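PDB 2I4R: A-type ATP synthase subunit F from Archaeoglobus fulgidus, which is probably a component of the membrane-bound rotary complex that makes ATP from ADP at the expense of a proton gradient. Local coordinates for residues D38-L49 / K66-I75. Residues are numbered along the deposited sequence; the frame is centred on the assembly and turned at random.
Sequences DEEIVKAVEDVL and KLPPVLRREI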
loop_
_atom_site.group_PDB
_atom_site.type_symbol
_atom_site.label_atom_id
_atom_site.label_comp_id
_atom_site.label_asym_id
_atom_site.label_seq_id
_atom_site.Cartn_x
_atom_site.Cartn_y
_atom_site.Cartn_z
ATOM N N ASP B 38 0.330 -18.842 8.912
ATOM C CA ASP B 38 1.089 -18.668 7.678
ATOM C C ASP B 38 0.369 -19.303 6.501
ATOM O O ASP B 38 0.364 -18.762 5.397
ATOM C CB ASP B 38 2.460 -19.317 7.814
ATOM C CG ASP B 38 3.525 -18.341 8.235
ATOM O OD1 ASP B 38 3.294 -17.591 9.204
ATOM O OD2 ASP B 38 4.596 -18.330 7.594
ATOM N N GLU B 39 -0.228 -20.465 6.752
ATOM C CA GLU B 39 -0.957 -21.213 5.732
ATOM C C GLU B 39 -2.216 -20.466 5.321
ATOM O O GLU B 39 -2.625 -20.517 4.158
ATOM C CB GLU B 39 -1.319 -22.608 6.269
ATOM C CG GLU B 39 -2.088 -23.516 5.298
ATOM C CD GLU B 39 -2.156 -24.970 5.776
ATOM O OE1 GLU B 39 -1.655 -25.272 6.886
ATOM O OE2 GLU B 39 -2.711 -25.814 5.038
ATOM N N GLU B 40 -2.816 -19.769 6.286
ATOM C CA GLU B 40 -4.032 -18.997 6.051
ATOM C C GLU B 40 -3.749 -17.758 5.215
ATOM O O GLU B 40 -4.603 -17.311 4.451
ATOM C CB GLU B 40 -4.655 -18.581 7.378
ATOM C CG GLU B 40 -5.023 -19.746 8.267
ATOM C CD GLU B 40 -5.724 -19.314 9.541
ATOM O OE1 GLU B 40 -5.122 -18.557 10.339
ATOM O OE2 GLU B 40 -6.882 -19.736 9.741
ATOM N N ILE B 41 -2.551 -17.205 5.371
ATOM C CA ILE B 41 -2.150 -16.028 4.620
ATOM C C ILE B 41 -2.081 -16.410 3.153
ATOM O O ILE B 41 -2.678 -15.761 2.289
ATOM C CB ILE B 41 -0.751 -15.536 5.040
ATOM C CG1 ILE B 41 -0.727 -15.236 6.539
ATOM C CG2 ILE B 41 -0.375 -14.303 4.242
ATOM C CD1 ILE B 41 0.587 -14.667 7.040
ATOM N N VAL B 42 -1.346 -17.483 2.886
ATOM C CA VAL B 42 -1.140 -17.976 1.534
ATOM C C VAL B 42 -2.415 -18.412 0.819
ATOM O O VAL B 42 -2.565 -18.175 -0.378
ATOM C CB VAL B 42 -0.138 -19.145 1.540
ATOM C CG1 VAL B 42 0.149 -19.594 0.120
ATOM C CG2 VAL B 42 1.145 -18.719 2.236
ATOM N N LYS B 43 -3.333 -19.050 1.536
ATOM C CA LYS B 43 -4.564 -19.487 0.897
ATOM C C LYS B 43 -5.385 -18.266 0.537
ATOM O O LYS B 43 -5.890 -18.166 -0.571
ATOM C CB LYS B 43 -5.383 -20.398 1.815
ATOM C CG LYS B 43 -6.586 -21.011 1.096
ATOM C CD LYS B 43 -7.663 -21.587 2.036
ATOM C CE LYS B 43 -8.885 -22.041 1.223
ATOM N NZ LYS B 43 -10.056 -22.415 2.053
ATOM N N ALA B 44 -5.506 -17.337 1.482
ATOM C CA ALA B 44 -6.263 -16.104 1.276
ATOM C C ALA B 44 -5.794 -15.410 0.018
ATOM O O ALA B 44 -6.602 -14.955 -0.792
ATOM C CB ALA B 44 -6.093 -15.173 2.462
ATOM N N VAL B 45 -4.484 -15.326 -0.146
ATOM C CA VAL B 45 -3.946 -14.688 -1.327
ATOM C C VAL B 45 -4.254 -15.521 -2.566
ATOM O O VAL B 45 -4.480 -14.987 -3.645
ATOM C CB VAL B 45 -2.446 -14.495 -1.198
ATOM C CG1 VAL B 45 -1.917 -13.763 -2.413
ATOM C CG2 VAL B 45 -2.148 -13.734 0.073
ATOM N N GLU B 46 -4.261 -16.837 -2.414
ATOM C CA GLU B 46 -4.569 -17.692 -3.546
ATOM C C GLU B 46 -6.024 -17.440 -3.882
ATOM O O GLU B 46 -6.387 -17.263 -5.048
ATOM C CB GLU B 46 -4.372 -19.170 -3.188
ATOM C CG GLU B 46 -2.924 -19.658 -3.276
ATOM C CD GLU B 46 -2.754 -21.104 -2.814
ATOM O OE1 GLU B 46 -1.672 -21.687 -3.052
ATOM O OE2 GLU B 46 -3.704 -21.654 -2.209
ATOM N N ASP B 47 -6.850 -17.407 -2.840
ATOM C CA ASP B 47 -8.276 -17.197 -2.996
ATOM C C ASP B 47 -8.602 -15.861 -3.623
ATOM O O ASP B 47 -9.441 -15.779 -4.519
ATOM C CB ASP B 47 -8.980 -17.320 -1.647
ATOM C CG ASP B 47 -8.778 -18.688 -1.006
ATOM O OD1 ASP B 47 -8.982 -19.721 -1.696
ATOM O OD2 ASP B 47 -8.417 -18.726 0.193
ATOM N N VAL B 48 -7.937 -14.807 -3.171
ATOM C CA VAL B 48 -8.220 -13.498 -3.726
ATOM C C VAL B 48 -7.816 -13.437 -5.199
ATOM O O VAL B 48 -8.384 -12.681 -5.983
ATOM C CB VAL B 48 -7.512 -12.390 -2.914
ATOM C CG1 VAL B 48 -6.047 -12.375 -3.223
ATOM C CG2 VAL B 48 -8.150 -11.053 -3.203
ATOM N N LEU B 49 -6.849 -14.261 -5.581
ATOM C CA LEU B 49 -6.388 -14.291 -6.968
ATOM C C LEU B 49 -7.336 -15.086 -7.846
ATOM O O LEU B 49 -7.408 -14.851 -9.048
ATOM C CB LEU B 49 -4.975 -14.878 -7.054
ATOM C CG LEU B 49 -3.867 -13.958 -6.532
ATOM C CD1 LEU B 49 -2.600 -14.740 -6.285
ATOM C CD2 LEU B 49 -3.632 -12.845 -7.522
ATOM N N LYS B 66 6.174 -14.768 2.864
ATOM C CA LYS B 66 5.523 -16.023 3.221
ATOM C C LYS B 66 4.878 -16.755 2.044
ATOM O O LYS B 66 4.458 -17.906 2.167
ATOM C CB LYS B 66 4.475 -15.747 4.302
ATOM C CG LYS B 66 5.041 -15.038 5.521
ATOM C CD LYS B 66 4.039 -14.998 6.649
ATOM C CE LYS B 66 4.716 -14.647 7.959
ATOM N NZ LYS B 66 3.778 -14.797 9.106
ATOM N N LEU B 67 4.815 -16.086 0.902
ATOM C CA LEU B 67 4.206 -16.657 -0.292
ATOM C C LEU B 67 5.209 -17.364 -1.205
ATOM O O LEU B 67 6.236 -16.788 -1.577
ATOM C CB LEU B 67 3.502 -15.549 -1.084
ATOM C CG LEU B 67 2.499 -14.683 -0.316
ATOM C CD1 LEU B 67 2.061 -13.529 -1.190
ATOM C CD2 LEU B 67 1.302 -15.514 0.111
ATOM N N PRO B 68 4.919 -18.624 -1.585
ATOM C CA PRO B 68 5.823 -19.376 -2.462
ATOM C C PRO B 68 6.166 -18.624 -3.753
ATOM O O PRO B 68 5.392 -17.796 -4.236
ATOM C CB PRO B 68 5.063 -20.682 -2.710
ATOM C CG PRO B 68 3.636 -20.300 -2.528
ATOM C CD PRO B 68 3.697 -19.400 -1.318
ATOM N N PRO B 69 7.340 -18.917 -4.329
ATOM C CA PRO B 69 7.809 -18.276 -5.557
ATOM C C PRO B 69 6.746 -18.138 -6.631
ATOM O O PRO B 69 6.650 -17.101 -7.280
ATOM C CB PRO B 69 8.955 -19.180 -5.997
ATOM C CG PRO B 69 9.495 -19.681 -4.695
ATOM C CD PRO B 69 8.239 -20.017 -3.937
ATOM N N VAL B 70 5.949 -19.181 -6.822
ATOM C CA VAL B 70 4.910 -19.140 -7.845
ATOM C C VAL B 70 3.975 -17.951 -7.623
ATOM O O VAL B 70 3.763 -17.133 -8.526
ATOM C CB VAL B 70 4.075 -20.443 -7.846
ATOM C CG1 VAL B 70 3.123 -20.459 -9.038
ATOM C CG2 VAL B 70 5.000 -21.648 -7.881
ATOM N N LEU B 71 3.433 -17.867 -6.407
ATOM C CA LEU B 71 2.507 -16.805 -6.026
ATOM C C LEU B 71 3.120 -15.429 -6.115
ATOM O O LEU B 71 2.499 -14.505 -6.637
ATOM C CB LEU B 71 1.988 -17.024 -4.598
ATOM C CG LEU B 71 0.777 -17.944 -4.415
ATOM C CD1 LEU B 71 0.379 -18.013 -2.950
ATOM C CD2 LEU B 71 -0.377 -17.410 -5.242
ATOM N N ARG B 72 4.334 -15.288 -5.599
ATOM C CA ARG B 72 4.987 -13.990 -5.625
ATOM C C ARG B 72 5.102 -13.482 -7.056
ATOM O O ARG B 72 4.784 -12.327 -7.331
ATOM C CB ARG B 72 6.362 -14.064 -4.954
ATOM N N ARG B 73 5.533 -14.332 -7.978
ATOM C CA ARG B 73 5.646 -13.874 -9.350
ATOM C C ARG B 73 4.248 -13.724 -9.943
ATOM O O ARG B 73 3.990 -12.807 -10.732
ATOM C CB ARG B 73 6.508 -14.834 -10.185
ATOM C CG ARG B 73 5.925 -16.211 -10.475
ATOM C CD ARG B 73 6.864 -16.969 -11.431
ATOM N NE ARG B 73 8.205 -17.069 -10.863
ATOM C CZ ARG B 73 8.678 -18.141 -10.232
ATOM N NH1 ARG B 73 7.926 -19.226 -10.099
ATOM N NH2 ARG B 73 9.887 -18.110 -9.682
ATOM N N GLU B 74 3.345 -14.615 -9.534
ATOM C CA GLU B 74 1.963 -14.596 -10.010
ATOM C C GLU B 74 1.334 -13.245 -9.734
ATOM O O GLU B 74 0.621 -12.698 -10.578
ATOM C CB GLU B 74 1.153 -15.693 -9.327
ATOM N N ILE B 75 1.601 -12.707 -8.546
ATOM C CA ILE B 75 1.051 -11.414 -8.158
ATOM C C ILE B 75 1.987 -10.304 -8.594
ATOM O O ILE B 75 1.630 -9.128 -8.556
ATOM C CB ILE B 75 0.820 -11.323 -6.632
ATOM C CG1 ILE B 75 2.139 -11.130 -5.899
ATOM C CG2 ILE B 75 0.166 -12.601 -6.130
ATOM C CD1 ILE B 75 1.954 -10.891 -4.424
#
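L71 sets its two methyls against three residues of helix 38-50: CD1 lies 3.5 Å from V42 CG1, CD2 lies 3.6 Å from L49 CD1, and both methyls also touch the CG methylene of E46, a residue on the exposed margin. With CG of L71 turned anti to its carbonyl carbon (chi1 -85°), the isobutyl group extends toward the neighbouring helix and crosses the E46 chain at about a right angle. V42 divides its contacts between its two methyls: CG1 also meets CD of P68, the N-cap residue of helix 69-77, while CG2 rests 3.4 Å from the carbonyl oxygen of K66 and slides past L67. Deeper in, L67 CD2 faces V45 CG2 tip to tip at 3.9 Å, and V45 continues onto M59 of strand 54-60. L49 CD1 touches I75 CG2 at 3.5 Å, and both residues reach F83 of strand 82-86, so the helical segments 38-49 and 69-75, whose directions differ by 40°, lie against the same parallel sheet of the alpha/beta fold; helix 69-77 is the connection of the beta-alpha-beta unit from strand 54-60 to strand 82-86. The solvent side, looser and polar, is the D38-K66 end. The extended K66 chain runs from CD, 3.5 Å from CD1 of the buried I41, out to the exposed D38, where NZ gives a 2.8 Å salt-bridging hydrogen bond to OD1 from 39° out of the carboxylate plane. A methionine in place of K66 would probably leave the D38 carboxylate without this cationic mate. Packed aliphatic branches supply the buried part, which therefore depends on exclusion of water, whereas the ion pair, with D38 exposed, is likely to be weakened by solvent screening.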